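F5/8 type C domain protein (Bacteroides ovatus, PDB 4ZRX) probably hydrolyses alpha-L-fucosides with a TIM-barrel catalytic domain and carries a C-terminal F5/8 type C domain that may bind sugars. Local coordinates at residues Val510-Phe520 and Glu531-Met542; Val496-Ser506 and Val575-Ile585. All coordinates share one frame; numbering follows the deposited sequence.

Contact 1: residues Val510-Phe520 and Glu531-Met542; sequences VKPTMAFRYQF and EVPASGEFSNIM
Three backbone hydrogen bonds tie V510-F520 to E531-M542: V532 N to F520 O, Y518 N to G536 O, and a nearly straight one from F538 N to F516 O (2.8 Å, 171°). On one face of the Y518 ring sits the F538 ring in an offset stack, centroids 4.2 Å apart and planes at 21°. On the opposite face, G536 CA makes a CH-pi contact, 3.8 Å from the Y518 ring centroid. Y518 chi1, 70°, sets CG between the backbone N and the carbonyl carbon, which brings the ring across to the loop. Its OH shares water 1 with S535 OG and E537 O. S535 OG also accepts from E537 N, an ST turn. The loop from A534 to F538 follows strand 530-532 and folds back along the start of strand 517-523; the hairpin of these two strands lies at one edge of the five-stranded antiparallel sheet of the F5/8 type C beta-sandwich domain. F516 and R517 both face T566 on the neighbouring strand, a classic beta bulge. At the bulge the side chains of F516, R517 and E537 run side by side. R517 NH1 bonds E537 OE1 on its anti lone pair (2.7 Å), part of a salt bridge, while E537 OE2 accepts from S539 OG (2.6 Å). Each oxygen is thus held by one residue, which limits the turning of the carboxylate. F516 CE2 covers the centre of one guanidinium face, and F516 CE1 touches E537 CG at 3.4 Å. M542, a selenomethionine, lays CE over one face of the F516 ring in a CH-pi contact, its selenium oblique to the ring as a Met-aromatic contact. The buried A515 O has no polar partner and is met by I541 CG2 at 3.4 Å.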
loop_
_atom_site.group_PDB
_atom_site.type_symbol
_atom_site.label_atom_id
_atom_site.label_comp_id
_atom_site.label_asym_id
_atom_site.label_seq_id
_atom_site.Cartn_x
_atom_site.Cartn_y
_atom_site.Cartn_z
ATOM N N VAL A 510 9.875 12.810 -23.593
ATOM C CA VAL A 510 10.776 13.530 -24.467
ATOM C C VAL A 510 12.079 13.785 -23.724
ATOM O O VAL A 510 12.086 13.942 -22.500
ATOM C CB VAL A 510 10.115 14.876 -24.926
ATOM C CG1 VAL A 510 11.116 15.830 -25.611
ATOM C CG2 VAL A 510 8.920 14.560 -25.817
ATOM N N LYS A 511 13.177 13.820 -24.464
ATOM C CA LYS A 511 14.500 14.133 -23.913
ATOM C C LYS A 511 15.404 14.614 -25.029
ATOM O O LYS A 511 15.262 14.123 -26.157
ATOM C CB LYS A 511 15.119 12.888 -23.247
ATOM C CG LYS A 511 15.049 11.613 -24.104
ATOM C CD LYS A 511 15.524 10.390 -23.334
ATOM C CE LYS A 511 15.354 9.126 -24.168
ATOM N NZ LYS A 511 15.858 7.951 -23.420
ATOM N N PRO A 512 16.361 15.529 -24.728
ATOM C CA PRO A 512 17.324 15.998 -25.748
ATOM C C PRO A 512 18.108 14.904 -26.466
ATOM O O PRO A 512 18.469 15.072 -27.619
ATOM C CB PRO A 512 18.314 16.853 -24.931
ATOM C CG PRO A 512 17.514 17.368 -23.806
ATOM C CD PRO A 512 16.461 16.335 -23.489
ATOM N N THR A 513 18.368 13.811 -25.762
ATOM C CA THR A 513 19.197 12.722 -26.283
ATOM C C THR A 513 18.455 11.615 -27.104
ATOM O O THR A 513 19.056 10.596 -27.504
ATOM C CB THR A 513 19.938 12.078 -25.104
ATOM O OG1 THR A 513 20.905 11.160 -25.607
ATOM C CG2 THR A 513 18.993 11.345 -24.223
HETATM N N MSE A 514 17.149 11.786 -27.307
HETATM C CA MSE A 514 16.347 10.751 -27.990
HETATM C C MSE A 514 16.717 10.628 -29.469
HETATM O O MSE A 514 17.221 11.586 -30.069
HETATM C CB MSE A 514 14.854 11.054 -27.863
HETATM C CG MSE A 514 14.371 12.275 -28.655
HETATM SE SE MSE A 514 12.640 12.881 -28.002
HETATM C CE MSE A 514 11.739 11.109 -27.800
ATOM N N ALA A 515 16.452 9.455 -30.046
ATOM C CA ALA A 515 16.665 9.253 -31.481
ATOM C C ALA A 515 15.589 9.960 -32.301
ATOM O O ALA A 515 14.386 9.943 -31.939
ATOM C CB ALA A 515 16.673 7.790 -31.812
ATOM N N PHE A 516 16.017 10.522 -33.431
ATOM C CA PHE A 516 15.126 11.139 -34.393
ATOM C C PHE A 516 15.421 10.618 -35.822
ATOM O O PHE A 516 14.564 9.965 -36.438
ATOM C CB PHE A 516 15.242 12.655 -34.313
ATOM C CG PHE A 516 14.424 13.392 -35.332
ATOM C CD1 PHE A 516 13.063 13.076 -35.532
ATOM C CD2 PHE A 516 15.016 14.418 -36.111
ATOM C CE1 PHE A 516 12.298 13.779 -36.484
ATOM C CE2 PHE A 516 14.248 15.134 -37.051
ATOM C CZ PHE A 516 12.906 14.812 -37.249
ATOM N N ARG A 517 16.608 10.935 -36.327
ATOM C CA ARG A 517 17.049 10.397 -37.632
ATOM C C ARG A 517 17.791 9.089 -37.374
ATOM O O ARG A 517 18.578 9.000 -36.432
ATOM C CB ARG A 517 17.945 11.393 -38.377
ATOM C CG ARG A 517 17.270 12.726 -38.607
ATOM C CD ARG A 517 17.814 13.495 -39.834
ATOM N NE ARG A 517 16.975 14.677 -40.095
ATOM C CZ ARG A 517 15.736 14.663 -40.616
ATOM N NH1 ARG A 517 15.142 13.525 -40.986
ATOM N NH2 ARG A 517 15.071 15.807 -40.766
ATOM N N TYR A 518 17.522 8.057 -38.165
ATOM C CA TYR A 518 18.115 6.785 -37.869
ATOM C C TYR A 518 18.372 5.958 -39.108
ATOM O O TYR A 518 17.804 6.230 -40.165
ATOM C CB TYR A 518 17.205 5.982 -36.925
ATOM C CG TYR A 518 15.966 5.520 -37.599
ATOM C CD1 TYR A 518 15.933 4.301 -38.300
ATOM C CD2 TYR A 518 14.823 6.285 -37.574
ATOM C CE1 TYR A 518 14.779 3.888 -39.002
ATOM C CE2 TYR A 518 13.677 5.876 -38.255
ATOM C CZ TYR A 518 13.660 4.679 -38.954
ATOM O OH TYR A 518 12.509 4.288 -39.608
ATOM N N GLN A 519 19.256 4.972 -38.948
ATOM C CA GLN A 519 19.429 3.890 -39.911
ATOM C C GLN A 519 19.465 2.610 -39.099
ATOM O O GLN A 519 20.127 2.538 -38.022
ATOM C CB GLN A 519 20.734 4.069 -40.670
ATOM C CG GLN A 519 20.718 5.250 -41.619
ATOM C CD GLN A 519 22.019 5.430 -42.387
ATOM O OE1 GLN A 519 22.207 4.875 -43.481
ATOM N NE2 GLN A 519 22.911 6.235 -41.840
ATOM N N PHE A 520 18.697 1.639 -39.540
ATOM C CA PHE A 520 18.586 0.382 -38.843
ATOM C C PHE A 520 19.268 -0.666 -39.709
ATOM O O PHE A 520 19.125 -0.646 -40.954
ATOM C CB PHE A 520 17.138 0.039 -38.658
ATOM C CG PHE A 520 16.918 -1.176 -37.831
ATOM C CD1 PHE A 520 16.998 -1.107 -36.428
ATOM C CD2 PHE A 520 16.592 -2.379 -38.421
ATOM C CE1 PHE A 520 16.786 -2.240 -35.663
ATOM C CE2 PHE A 520 16.385 -3.528 -37.671
ATOM C CZ PHE A 520 16.432 -3.455 -36.265
ATOM N N GLU A 531 21.787 -2.480 -44.336
ATOM C CA GLU A 531 20.748 -1.527 -43.968
ATOM C C GLU A 531 19.362 -2.069 -44.333
ATOM O O GLU A 531 19.152 -2.685 -45.390
ATOM C CB GLU A 531 21.000 -0.169 -44.607
ATOM C CG GLU A 531 20.117 0.929 -44.012
ATOM C CD GLU A 531 20.309 2.289 -44.665
ATOM O OE1 GLU A 531 21.257 2.439 -45.456
ATOM O OE2 GLU A 531 19.493 3.212 -44.397
ATOM N N VAL A 532 18.398 -1.839 -43.444
ATOM C CA VAL A 532 17.017 -2.189 -43.701
ATOM C C VAL A 532 16.359 -0.907 -44.173
ATOM O O VAL A 532 16.412 0.109 -43.447
ATOM C CB VAL A 532 16.304 -2.675 -42.442
ATOM C CG1 VAL A 532 14.857 -3.100 -42.751
ATOM C CG2 VAL A 532 17.051 -3.856 -41.844
ATOM N N PRO A 533 15.723 -0.936 -45.373
ATOM C CA PRO A 533 15.138 0.302 -45.845
ATOM C C PRO A 533 14.014 0.783 -44.941
ATOM O O PRO A 533 13.167 -0.022 -44.498
ATOM C CB PRO A 533 14.580 -0.072 -47.229
ATOM C CG PRO A 533 15.509 -1.105 -47.701
ATOM C CD PRO A 533 15.825 -1.933 -46.477
ATOM N N ALA A 534 14.003 2.078 -44.702
ATOM C CA ALA A 534 12.989 2.685 -43.834
ATOM C C ALA A 534 13.012 4.184 -44.090
ATOM O O ALA A 534 13.941 4.703 -44.725
ATOM C CB ALA A 534 13.315 2.385 -42.370
ATOM N N SER A 535 12.020 4.880 -43.528
ATOM C CA SER A 535 11.915 6.321 -43.736
ATOM C C SER A 535 13.165 7.038 -43.159
ATOM O O SER A 535 13.560 8.087 -43.658
ATOM C CB SER A 535 10.625 6.871 -43.125
ATOM O OG SER A 535 10.810 7.113 -41.732
ATOM N N GLY A 536 13.755 6.482 -42.086
ATOM C CA GLY A 536 14.913 7.110 -41.443
ATOM C C GLY A 536 14.593 8.276 -40.516
ATOM O O GLY A 536 15.518 8.980 -40.053
ATOM N N GLU A 537 13.295 8.479 -40.259
ATOM C CA GLU A 537 12.847 9.535 -39.368
ATOM C C GLU A 537 11.736 9.009 -38.478
ATOM O O GLU A 537 10.744 8.424 -38.959
ATOM C CB GLU A 537 12.362 10.724 -40.155
ATOM C CG GLU A 537 12.079 11.947 -39.306
ATOM C CD GLU A 537 11.564 13.087 -40.166
ATOM O OE1 GLU A 537 12.434 13.747 -40.788
ATOM O OE2 GLU A 537 10.314 13.303 -40.208
ATOM N N PHE A 538 11.935 9.177 -37.171
ATOM C CA PHE A 538 10.875 8.879 -36.200
ATOM C C PHE A 538 10.070 10.154 -36.117
ATOM O O PHE A 538 10.292 11.004 -35.233
ATOM C CB PHE A 538 11.474 8.552 -34.843
ATOM C CG PHE A 538 12.196 7.240 -34.776
ATOM C CD1 PHE A 538 11.563 6.058 -35.158
ATOM C CD2 PHE A 538 13.506 7.187 -34.307
ATOM C CE1 PHE A 538 12.243 4.841 -35.071
ATOM C CE2 PHE A 538 14.189 5.977 -34.221
ATOM C CZ PHE A 538 13.556 4.795 -34.622
ATOM N N SER A 539 9.193 10.332 -37.102
ATOM C CA SER A 539 8.579 11.630 -37.306
ATOM C C SER A 539 7.777 12.046 -36.073
ATOM O O SER A 539 7.059 11.220 -35.492
ATOM C CB SER A 539 7.705 11.645 -38.549
ATOM O OG SER A 539 8.564 11.504 -39.678
ATOM N N ASN A 540 7.990 13.300 -35.683
ATOM C CA ASN A 540 7.287 13.959 -34.584
ATOM C C ASN A 540 7.578 13.399 -33.194
ATOM O O ASN A 540 6.880 13.735 -32.217
ATOM C CB ASN A 540 5.775 13.951 -34.861
ATOM C CG ASN A 540 5.031 15.049 -34.113
ATOM O OD1 ASN A 540 5.459 16.220 -34.042
ATOM N ND2 ASN A 540 3.883 14.667 -33.552
ATOM N N ILE A 541 8.629 12.576 -33.072
ATOM C CA ILE A 541 8.881 11.895 -31.781
ATOM C C ILE A 541 9.183 12.871 -30.642
ATOM O O ILE A 541 8.860 12.601 -29.498
ATOM C CB ILE A 541 9.980 10.845 -31.912
ATOM C CG1 ILE A 541 9.811 9.804 -30.782
ATOM C CG2 ILE A 541 11.371 11.524 -32.043
ATOM C CD1 ILE A 541 10.227 8.474 -31.187
HETATM N N MSE A 542 9.765 14.015 -30.984
HETATM C CA MSE A 542 10.135 15.038 -30.029
HETATM C C MSE A 542 8.913 15.799 -29.518
HETATM O O MSE A 542 9.030 16.524 -28.563
HETATM C CB MSE A 542 11.210 15.991 -30.619
HETATM C CG MSE A 542 10.704 17.064 -31.581
HETATM SE SE MSE A 542 10.168 16.383 -33.371
HETATM C CE MSE A 542 11.707 17.209 -34.367
HETATM O O HOH W 1 10.341 5.746 -39.131
HETATM O O HOH W 2 17.375 2.185 -42.130
#

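Contact 2: residues Val496-Ser506 and Val575-Ile585; sequences VTLSSFTYAPS and VNMNEIGVMVI
Strands 500-503 and 580-584 pair antiparallel in the beta-sandwich of the F5/8 type C domain, where the last strand of the chain closes against strand 495-503. T502 and G581 form a hydrogen-bonded pair, with T502 N to G581 O at 2.8 Å and G581 N to T502 O at 2.9 Å. The chain turns a corner at S499, yet contact with the last strand continues through S499 N to M583 O and I585 N to T497 O. Before the corner, L498 CD2 packs on V582 CB at 3.9 Å, and V496 crosses V584 at about a right angle. M583 and S500 lie on the other side of the strands from V582, and S500 OG touches M583 CG.

At the other end of the pairing, E579 extends its side chain alongside Y503 toward S506. Its OE2 accepts from S506 N through the anti lone pair (2.7 Å, 163°) and also forms a salt bridge with K511 NZ. Its OE1 accepts from N576 N and from water 3, which accepts from Y503 OH. That hydroxyl also accepts a hydrogen bond from A515 N. With CG anti to the carbonyl carbon (chi1 -60°), the extended chain passes A504 O. A glutamine in place of E579 would probably leave the K511 ammonium without its charged mate and turn an NH2 group toward one of the two backbone N-H groups. Alongside, V575 CG1 meets Y503 CE1 at 4.0 Å, and P505 CD sits over the centre of one face of the Y503 ring.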
loop_
_atom_site.group_PDB
_atom_site.type_symbol
_atom_site.label_atom_id
_atom_site.label_comp_id
_atom_site.label_asym_id
_atom_site.label_seq_id
_atom_site.Cartn_x
_atom_site.Cartn_y
_atom_site.Cartn_z
ATOM N N VAL A 496 16.140 -14.958 -36.141
ATOM C CA VAL A 496 14.704 -14.771 -36.319
ATOM C C VAL A 496 14.388 -14.050 -37.614
ATOM O O VAL A 496 15.273 -13.473 -38.247
ATOM C CB VAL A 496 14.094 -13.965 -35.142
ATOM C CG1 VAL A 496 14.175 -14.812 -33.874
ATOM C CG2 VAL A 496 14.783 -12.568 -34.970
ATOM N N THR A 497 13.109 -14.069 -37.972
ATOM C CA THR A 497 12.607 -13.242 -39.041
ATOM C C THR A 497 11.745 -12.151 -38.441
ATOM O O THR A 497 10.780 -12.435 -37.721
ATOM C CB THR A 497 11.847 -14.075 -40.025
ATOM O OG1 THR A 497 12.718 -15.123 -40.472
ATOM C CG2 THR A 497 11.403 -13.242 -41.224
ATOM N N LEU A 498 12.093 -10.907 -38.764
ATOM C CA LEU A 498 11.429 -9.717 -38.220
ATOM C C LEU A 498 10.408 -9.081 -39.184
ATOM O O LEU A 498 10.673 -8.975 -40.374
ATOM C CB LEU A 498 12.472 -8.671 -37.869
ATOM C CG LEU A 498 13.603 -9.069 -36.917
ATOM C CD1 LEU A 498 14.419 -7.835 -36.625
ATOM C CD2 LEU A 498 13.111 -9.735 -35.641
ATOM N N SER A 499 9.242 -8.666 -38.675
ATOM C CA SER A 499 8.315 -7.801 -39.436
ATOM C C SER A 499 8.469 -6.298 -39.108
ATOM O O SER A 499 7.936 -5.438 -39.797
ATOM C CB SER A 499 6.857 -8.250 -39.219
ATOM O OG SER A 499 6.532 -8.293 -37.835
ATOM N N SER A 500 9.154 -5.973 -38.021
ATOM C CA SER A 500 9.279 -4.572 -37.594
ATOM C C SER A 500 10.266 -4.490 -36.450
ATOM O O SER A 500 10.588 -5.532 -35.826
ATOM C CB SER A 500 7.925 -4.005 -37.118
ATOM O OG SER A 500 7.508 -4.605 -35.876
ATOM N N PHE A 501 10.761 -3.269 -36.203
ATOM C CA PHE A 501 11.346 -2.906 -34.926
ATOM C C PHE A 501 10.581 -1.694 -34.420
ATOM O O PHE A 501 9.917 -0.977 -35.178
ATOM C CB PHE A 501 12.861 -2.642 -34.962
ATOM C CG PHE A 501 13.265 -1.228 -35.347
ATOM C CD1 PHE A 501 13.256 -0.821 -36.674
ATOM C CD2 PHE A 501 13.676 -0.331 -34.406
ATOM C CE1 PHE A 501 13.634 0.442 -37.050
ATOM C CE2 PHE A 501 14.063 0.967 -34.787
ATOM C CZ PHE A 501 14.039 1.330 -36.132
ATOM N N THR A 502 10.666 -1.490 -33.119
ATOM C CA THR A 502 10.012 -0.356 -32.485
ATOM C C THR A 502 11.052 0.395 -31.661
ATOM O O THR A 502 11.976 -0.224 -31.050
ATOM C CB THR A 502 8.910 -0.880 -31.598
ATOM O OG1 THR A 502 7.898 -1.425 -32.452
ATOM C CG2 THR A 502 8.302 0.212 -30.704
ATOM N N TYR A 503 10.963 1.711 -31.707
ATOM C CA TYR A 503 11.752 2.538 -30.803
ATOM C C TYR A 503 10.753 3.137 -29.814
ATOM O O TYR A 503 9.785 3.792 -30.251
ATOM C CB TYR A 503 12.470 3.630 -31.587
ATOM C CG TYR A 503 13.102 4.696 -30.671
ATOM C CD1 TYR A 503 13.926 4.334 -29.587
ATOM C CD2 TYR A 503 12.904 6.045 -30.917
ATOM C CE1 TYR A 503 14.514 5.319 -28.750
ATOM C CE2 TYR A 503 13.520 7.026 -30.141
ATOM C CZ TYR A 503 14.320 6.661 -29.066
ATOM O OH TYR A 503 14.870 7.669 -28.310
ATOM N N ALA A 504 10.985 2.923 -28.509
ATOM C CA ALA A 504 10.072 3.379 -27.440
ATOM C C ALA A 504 10.905 4.140 -26.435
ATOM O O ALA A 504 11.455 3.543 -25.527
ATOM C CB ALA A 504 9.389 2.199 -26.752
ATOM N N PRO A 505 11.012 5.473 -26.593
ATOM C CA PRO A 505 11.690 6.294 -25.592
ATOM C C PRO A 505 11.268 5.909 -24.158
ATOM O O PRO A 505 10.076 5.769 -23.891
ATOM C CB PRO A 505 11.219 7.707 -25.932
ATOM C CG PRO A 505 11.071 7.649 -27.397
ATOM C CD PRO A 505 10.523 6.286 -27.711
ATOM N N SER A 506 12.257 5.715 -23.288
ATOM C CA SER A 506 12.038 5.332 -21.891
ATOM C C SER A 506 10.993 6.238 -21.227
ATOM O O SER A 506 11.065 7.472 -21.363
ATOM C CB SER A 506 13.343 5.425 -21.125
ATOM O OG SER A 506 13.093 5.136 -19.754
ATOM N N VAL A 575 20.484 5.472 -27.021
ATOM C CA VAL A 575 19.388 4.518 -27.009
ATOM C C VAL A 575 19.779 3.340 -26.119
ATOM O O VAL A 575 20.902 2.870 -26.195
ATOM C CB VAL A 575 19.086 4.079 -28.484
ATOM C CG1 VAL A 575 17.872 3.152 -28.554
ATOM C CG2 VAL A 575 18.781 5.311 -29.313
ATOM N N ASN A 576 18.861 2.890 -25.281
ATOM C CA ASN A 576 19.044 1.731 -24.400
ATOM C C ASN A 576 18.392 0.528 -25.066
ATOM O O ASN A 576 17.392 0.658 -25.772
ATOM C CB ASN A 576 18.347 1.984 -23.033
ATOM C CG ASN A 576 18.745 0.954 -21.911
ATOM O OD1 ASN A 576 18.163 -0.153 -21.764
ATOM N ND2 ASN A 576 19.698 1.363 -21.068
HETATM N N MSE A 577 18.921 -0.649 -24.802
HETATM C CA MSE A 577 18.297 -1.861 -25.282
HETATM C C MSE A 577 16.783 -2.021 -24.901
HETATM O O MSE A 577 15.990 -2.617 -25.658
HETATM C CB MSE A 577 19.092 -3.039 -24.739
HETATM C CG MSE A 577 18.823 -4.290 -25.465
HETATM SE SE MSE A 577 20.196 -5.621 -25.019
HETATM C CE MSE A 577 19.438 -6.285 -23.357
ATOM N N ASN A 578 16.410 -1.541 -23.709
ATOM C CA ASN A 578 15.013 -1.582 -23.250
ATOM C C ASN A 578 14.077 -0.649 -24.033
ATOM O O ASN A 578 12.856 -0.777 -23.885
ATOM C CB ASN A 578 14.901 -1.277 -21.727
ATOM C CG ASN A 578 15.187 -2.507 -20.835
ATOM O OD1 ASN A 578 15.071 -3.664 -21.255
ATOM N ND2 ASN A 578 15.547 -2.248 -19.578
ATOM N N GLU A 579 14.640 0.261 -24.855
ATOM C CA GLU A 579 13.851 1.138 -25.732
ATOM C C GLU A 579 13.655 0.551 -27.139
ATOM O O GLU A 579 13.116 1.246 -27.999
ATOM C CB GLU A 579 14.560 2.486 -25.877
ATOM C CG GLU A 579 14.730 3.184 -24.483
ATOM C CD GLU A 579 15.432 4.519 -24.597
ATOM O OE1 GLU A 579 16.554 4.574 -25.114
ATOM O OE2 GLU A 579 14.854 5.537 -24.142
ATOM N N ILE A 580 14.196 -0.640 -27.395
ATOM C CA ILE A 580 14.051 -1.271 -28.669
ATOM C C ILE A 580 13.148 -2.473 -28.508
ATOM O O ILE A 580 13.263 -3.203 -27.514
ATOM C CB ILE A 580 15.439 -1.711 -29.186
ATOM C CG1 ILE A 580 16.333 -0.484 -29.416
ATOM C CG2 ILE A 580 15.288 -2.562 -30.418
ATOM C CD1 ILE A 580 15.825 0.472 -30.463
ATOM N N GLY A 581 12.251 -2.680 -29.474
ATOM C CA GLY A 581 11.484 -3.932 -29.593
ATOM C C GLY A 581 11.585 -4.449 -31.021
ATOM O O GLY A 581 11.975 -3.728 -31.950
ATOM N N VAL A 582 11.217 -5.712 -31.183
ATOM C CA VAL A 582 11.085 -6.321 -32.478
ATOM C C VAL A 582 9.857 -7.245 -32.491
ATOM O O VAL A 582 9.454 -7.775 -31.427
ATOM C CB VAL A 582 12.383 -7.127 -32.855
ATOM C CG1 VAL A 582 13.616 -6.225 -32.877
ATOM C CG2 VAL A 582 12.633 -8.345 -31.907
HETATM N N MSE A 583 9.328 -7.485 -33.698
HETATM C CA MSE A 583 8.277 -8.442 -33.907
HETATM C C MSE A 583 8.806 -9.531 -34.795
HETATM O O MSE A 583 9.196 -9.282 -35.947
HETATM C CB MSE A 583 7.030 -7.810 -34.511
HETATM C CG MSE A 583 6.363 -6.809 -33.571
HETATM SE SE MSE A 583 5.594 -7.657 -31.934
HETATM C CE MSE A 583 4.140 -8.671 -32.793
ATOM N N VAL A 584 8.870 -10.718 -34.206
ATOM C CA VAL A 584 9.239 -11.956 -34.889
ATOM C C VAL A 584 7.967 -12.566 -35.504
ATOM O O VAL A 584 6.896 -12.574 -34.879
ATOM C CB VAL A 584 9.874 -12.938 -33.871
ATOM C CG1 VAL A 584 10.085 -14.353 -34.465
ATOM C CG2 VAL A 584 11.179 -12.364 -33.365
ATOM N N ILE A 585 8.106 -13.123 -36.697
ATOM C CA ILE A 585 6.993 -13.746 -37.390
ATOM C C ILE A 585 6.908 -15.202 -36.952
ATOM O O ILE A 585 7.842 -15.952 -37.216
ATOM C CB ILE A 585 7.197 -13.627 -38.915
ATOM C CG1 ILE A 585 7.271 -12.132 -39.272
ATOM C CG2 ILE A 585 6.068 -14.358 -39.690
ATOM C CD1 ILE A 585 7.588 -11.830 -40.714
HETATM O O HOH W 3 16.559 6.848 -26.433
HETATM O O HOH W 4 10.956 1.886 -23.414
#

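From the N terminus, the chain passes the TIM-barrel domain and further beta sheets before it enters the F5/8 type C domain. There 496-506 comes first, then 510-520, then 531-542 and last 575-585. Contact 1 leaves only ten residues between its segments, the turn of the hairpin with the adjoining strand ends. Contact 2 closes a long loop of 68 residues and brings the C-terminal strand back to strand 495-503. Contact 1 is nested inside contact 2. Their centres are 13 Å apart. F538 packing on Y503, with the polar pairs given in contact 2, ties the five-stranded sheet and its following loop to the sheet that holds strand 495-503.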